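DUTPase (Streptococcus mutans, PDB 3H6X) probably hydrolyses dUTP to dUMP and diphosphate, as a trimeric enzyme of the dUTPase family. Local coordinates at residues K3-Y13 with G51-L62. Residues are numbered along the deposited sequence; the frame is centred on the assembly and turned at random.
Sequences KTRGFELITDY and GVKAYMQVGEVL
Tyr55 packs its ring between two parts of the segment 3-13, a compact case of an aromatic ring laid over a glycine of the paired strand. Gly6 N lies over the centre of one face, and Gly6 CA is 4.0 Å from the centroid of the Tyr55 ring in a CH-pi contact. Over the opposite face Lys3 brings CE, almost on the ring normal, and its ammonium as a cation-pi partner; a bend at the last torsion (chi4 87°) turns NZ onward to Glu8, whose OE2 it meets at 2.6 Å in a salt bridge. Glu8 OE1, also bonded to Tyr90, shares a water with Lys53 NZ, which bonds Asn91 and forms a salt bridge with Glu96. Strands 6-9 and 52-55 pair antiparallel within the jelly-roll barrel of the trimeric dUTPases: Gly6 with Tyr55 and Glu8 with Lys53 are hydrogen-bonded pairs, and Ile10 N to Gly51 O (3.0 Å) extends the pairing. On the other face Phe7 rests on Val52, Ala54 and Leu62, CE1 of Phe7 lying 3.8 Å from Leu62 CD2. Just before strand 6-9, Arg5 grips Glu60, at the start of strand 60-66, side-on. Arg5 NE donates to Glu60 OE1 at 2.8 Å, nearly straight at 177°, and NH2 donates to OE2 from its syn side, 20° out of the carboxylate plane. Gln57 N reaches OE1 from the opposite face to NE. The Tyr55 hydroxyl bonds Asp131, and Arg5 NH1 the Leu129 carbonyl, of a neighbouring subunit.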
loop_
_atom_site.group_PDB
_atom_site.type_symbol
_atom_site.label_atom_id
_atom_site.label_comp_id
_atom_site.label_asym_id
_atom_site.label_seq_id
_atom_site.Cartn_x
_atom_site.Cartn_y
_atom_site.Cartn_z
ATOM N N LYS B 3 -9.664 16.625 21.669
ATOM C CA LYS B 3 -9.940 15.440 20.844
ATOM C C LYS B 3 -9.638 15.779 19.387
ATOM O O LYS B 3 -10.191 16.727 18.832
ATOM C CB LYS B 3 -11.396 14.992 21.019
ATOM C CG LYS B 3 -11.699 13.606 20.466
ATOM C CD LYS B 3 -13.216 13.331 20.451
ATOM C CE LYS B 3 -13.549 11.916 20.007
ATOM N NZ LYS B 3 -13.521 11.001 21.156
ATOM N N THR B 4 -8.746 14.995 18.788
ATOM C CA THR B 4 -8.152 15.286 17.501
ATOM C C THR B 4 -8.234 14.055 16.582
ATOM O O THR B 4 -8.989 14.038 15.611
ATOM C CB THR B 4 -6.692 15.721 17.684
ATOM O OG1 THR B 4 -6.643 16.928 18.473
ATOM C CG2 THR B 4 -6.055 15.986 16.344
ATOM N N ARG B 5 -7.482 13.015 16.912
ATOM C CA ARG B 5 -7.597 11.738 16.198
ATOM C C ARG B 5 -7.252 10.595 17.147
ATOM O O ARG B 5 -6.558 10.807 18.141
ATOM C CB ARG B 5 -6.688 11.709 14.968
ATOM C CG ARG B 5 -5.188 11.656 15.338
ATOM C CD ARG B 5 -4.309 11.988 14.113
ATOM N NE ARG B 5 -4.483 13.377 13.674
ATOM C CZ ARG B 5 -3.815 14.406 14.188
ATOM N NH1 ARG B 5 -2.921 14.211 15.155
ATOM N NH2 ARG B 5 -4.030 15.625 13.726
ATOM N N GLY B 6 -7.766 9.396 16.875
ATOM C CA GLY B 6 -7.443 8.269 17.733
ATOM C C GLY B 6 -8.403 7.100 17.547
ATOM O O GLY B 6 -9.188 7.072 16.582
ATOM N N PHE B 7 -8.316 6.136 18.468
ATOM C CA PHE B 7 -9.147 4.929 18.436
ATOM C C PHE B 7 -10.036 4.846 19.654
ATOM O O PHE B 7 -9.677 5.293 20.753
ATOM C CB PHE B 7 -8.267 3.667 18.434
ATOM C CG PHE B 7 -7.353 3.575 17.255
ATOM C CD1 PHE B 7 -7.820 3.072 16.054
ATOM C CD2 PHE B 7 -6.035 4.011 17.335
ATOM C CE1 PHE B 7 -6.967 2.990 14.937
ATOM C CE2 PHE B 7 -5.194 3.933 16.234
ATOM C CZ PHE B 7 -5.662 3.413 15.036
ATOM N N GLU B 8 -11.190 4.220 19.454
ATOM C CA GLU B 8 -12.097 3.904 20.551
ATOM C C GLU B 8 -12.597 2.489 20.348
ATOM O O GLU B 8 -12.712 2.019 19.220
ATOM C CB GLU B 8 -13.284 4.865 20.555
ATOM C CG GLU B 8 -12.904 6.304 20.963
ATOM C CD GLU B 8 -14.028 7.285 20.739
ATOM O OE1 GLU B 8 -15.008 6.934 20.050
ATOM O OE2 GLU B 8 -13.915 8.422 21.261
ATOM N N LEU B 9 -12.876 1.790 21.443
ATOM C CA LEU B 9 -13.565 0.506 21.325
ATOM C C LEU B 9 -14.972 0.704 20.776
ATOM O O LEU B 9 -15.675 1.659 21.156
ATOM C CB LEU B 9 -13.691 -0.149 22.703
ATOM C CG LEU B 9 -12.394 -0.593 23.364
ATOM C CD1 LEU B 9 -12.660 -1.163 24.751
ATOM C CD2 LEU B 9 -11.685 -1.630 22.485
ATOM N N ILE B 10 -15.407 -0.195 19.900
ATOM C CA ILE B 10 -16.813 -0.168 19.494
ATOM C C ILE B 10 -17.635 -0.716 20.655
ATOM O O ILE B 10 -17.092 -1.330 21.563
ATOM C CB ILE B 10 -17.073 -0.995 18.212
ATOM C CG1 ILE B 10 -16.717 -2.470 18.435
ATOM C CG2 ILE B 10 -16.284 -0.421 17.048
ATOM C CD1 ILE B 10 -17.136 -3.386 17.294
ATOM N N THR B 11 -18.940 -0.479 20.648
ATOM C CA THR B 11 -19.748 -0.884 21.781
ATOM C C THR B 11 -19.715 -2.400 22.043
ATOM O O THR B 11 -19.895 -2.825 23.176
ATOM C CB THR B 11 -21.168 -0.294 21.713
ATOM O OG1 THR B 11 -21.765 -0.651 20.480
ATOM C CG2 THR B 11 -21.116 1.219 21.810
ATOM N N ASP B 12 -19.446 -3.197 21.008
ATOM C CA ASP B 12 -19.468 -4.654 21.120
ATOM C C ASP B 12 -18.278 -5.236 21.890
ATOM O O ASP B 12 -18.276 -6.419 22.234
ATOM C CB ASP B 12 -19.509 -5.324 19.750
ATOM C CG ASP B 12 -20.897 -5.330 19.140
ATOM O OD1 ASP B 12 -21.885 -5.074 19.875
ATOM O OD2 ASP B 12 -20.980 -5.611 17.926
ATOM N N TYR B 13 -17.259 -4.418 22.135
ATOM C CA TYR B 13 -16.046 -4.886 22.815
ATOM C C TYR B 13 -15.678 -3.964 23.964
ATOM O O TYR B 13 -15.863 -2.729 23.888
ATOM C CB TYR B 13 -14.874 -5.031 21.827
ATOM C CG TYR B 13 -15.073 -6.126 20.810
ATOM C CD1 TYR B 13 -14.729 -7.454 21.096
ATOM C CD2 TYR B 13 -15.647 -5.854 19.574
ATOM C CE1 TYR B 13 -14.940 -8.447 20.172
ATOM C CE2 TYR B 13 -15.855 -6.854 18.652
ATOM C CZ TYR B 13 -15.499 -8.147 18.948
ATOM O OH TYR B 13 -15.716 -9.133 18.025
ATOM N N GLY B 51 -12.143 -4.725 16.695
ATOM C CA GLY B 51 -12.773 -4.220 17.913
ATOM C C GLY B 51 -12.756 -2.710 18.101
ATOM O O GLY B 51 -13.335 -2.194 19.068
ATOM N N VAL B 52 -12.142 -1.990 17.160
ATOM C CA VAL B 52 -12.016 -0.538 17.304
ATOM C C VAL B 52 -12.539 0.270 16.117
ATOM O O VAL B 52 -12.697 -0.249 15.015
ATOM C CB VAL B 52 -10.548 -0.120 17.585
ATOM C CG1 VAL B 52 -10.050 -0.733 18.905
ATOM C CG2 VAL B 52 -9.632 -0.480 16.417
ATOM N N LYS B 53 -12.849 1.536 16.387
ATOM C CA LYS B 53 -13.186 2.511 15.353
ATOM C C LYS B 53 -12.202 3.663 15.496
ATOM O O LYS B 53 -11.520 3.773 16.513
ATOM C CB LYS B 53 -14.620 3.013 15.538
ATOM C CG LYS B 53 -14.916 3.485 16.969
ATOM C CD LYS B 53 -16.419 3.796 17.164
ATOM C CE LYS B 53 -16.693 4.244 18.602
ATOM N NZ LYS B 53 -18.187 4.369 18.873
ATOM N N ALA B 54 -12.094 4.505 14.470
ATOM C CA ALA B 54 -11.094 5.579 14.507
ATOM C C ALA B 54 -11.709 6.903 14.101
ATOM O O ALA B 54 -12.403 6.967 13.121
ATOM C CB ALA B 54 -9.916 5.255 13.582
ATOM N N TYR B 55 -11.425 7.948 14.866
ATOM C CA TYR B 55 -11.870 9.301 14.534
ATOM C C TYR B 55 -10.640 10.099 14.123
ATOM O O TYR B 55 -9.517 9.741 14.494
ATOM C CB TYR B 55 -12.583 9.954 15.740
ATOM C CG TYR B 55 -11.721 10.080 16.967
ATOM C CD1 TYR B 55 -10.982 11.240 17.210
ATOM C CD2 TYR B 55 -11.648 9.036 17.892
ATOM C CE1 TYR B 55 -10.194 11.364 18.344
ATOM C CE2 TYR B 55 -10.846 9.135 19.031
ATOM C CZ TYR B 55 -10.127 10.302 19.247
ATOM O OH TYR B 55 -9.322 10.396 20.375
HETATM N N MSE B 56 -10.840 11.140 13.319
HETATM C CA MSE B 56 -9.716 11.962 12.870
HETATM C C MSE B 56 -10.254 13.307 12.399
HETATM O O MSE B 56 -11.470 13.550 12.451
HETATM C CB MSE B 56 -8.979 11.249 11.728
HETATM C CG MSE B 56 -9.917 10.946 10.569
HETATM SE SE MSE B 56 -9.307 9.463 9.441
HETATM C CE MSE B 56 -7.955 8.736 10.623
ATOM N N GLN B 57 -9.365 14.183 11.951
ATOM C CA GLN B 57 -9.810 15.515 11.539
ATOM C C GLN B 57 -10.200 15.522 10.085
ATOM O O GLN B 57 -9.913 14.576 9.355
ATOM C CB GLN B 57 -8.703 16.538 11.786
ATOM C CG GLN B 57 -8.238 16.504 13.229
ATOM C CD GLN B 57 -7.541 17.753 13.645
ATOM O OE1 GLN B 57 -8.153 18.824 13.679
ATOM N NE2 GLN B 57 -6.256 17.628 14.012
ATOM N N VAL B 58 -10.844 16.591 9.637
ATOM C CA VAL B 58 -11.110 16.717 8.210
ATOM C C VAL B 58 -9.741 16.812 7.514
ATOM O O VAL B 58 -8.795 17.440 8.011
ATOM C CB VAL B 58 -11.949 17.959 7.843
ATOM C CG1 VAL B 58 -13.218 17.984 8.599
ATOM C CG2 VAL B 58 -11.268 19.166 8.159
ATOM N N GLY B 59 -9.631 16.155 6.363
ATOM C CA GLY B 59 -8.388 16.149 5.615
ATOM C C GLY B 59 -7.389 15.115 6.079
ATOM O O GLY B 59 -6.218 15.153 5.689
ATOM N N GLU B 60 -7.850 14.212 6.939
ATOM C CA GLU B 60 -7.004 13.109 7.411
ATOM C C GLU B 60 -7.577 11.761 6.985
ATOM O O GLU B 60 -8.787 11.621 6.805
ATOM C CB GLU B 60 -6.820 13.189 8.929
ATOM C CG GLU B 60 -6.039 14.448 9.330
ATOM C CD GLU B 60 -5.873 14.641 10.826
ATOM O OE1 GLU B 60 -6.380 13.803 11.604
ATOM O OE2 GLU B 60 -5.227 15.644 11.200
ATOM N N VAL B 61 -6.684 10.786 6.811
ATOM C CA VAL B 61 -7.061 9.414 6.508
ATOM C C VAL B 61 -6.245 8.474 7.385
ATOM O O VAL B 61 -5.132 8.804 7.797
ATOM C CB VAL B 61 -6.836 9.109 5.003
ATOM C CG1 VAL B 61 -5.366 9.266 4.652
ATOM C CG2 VAL B 61 -7.358 7.725 4.642
ATOM N N LEU B 62 -6.797 7.289 7.642
ATOM C CA LEU B 62 -6.091 6.244 8.368
ATOM C C LEU B 62 -5.843 5.107 7.391
ATOM O O LEU B 62 -6.794 4.571 6.818
ATOM C CB LEU B 62 -6.956 5.718 9.523
ATOM C CG LEU B 62 -6.403 4.462 10.236
ATOM C CD1 LEU B 62 -5.090 4.732 10.932
ATOM C CD2 LEU B 62 -7.424 3.943 11.241
HETATM O O HOH W 1 -17.439 5.580 21.514
#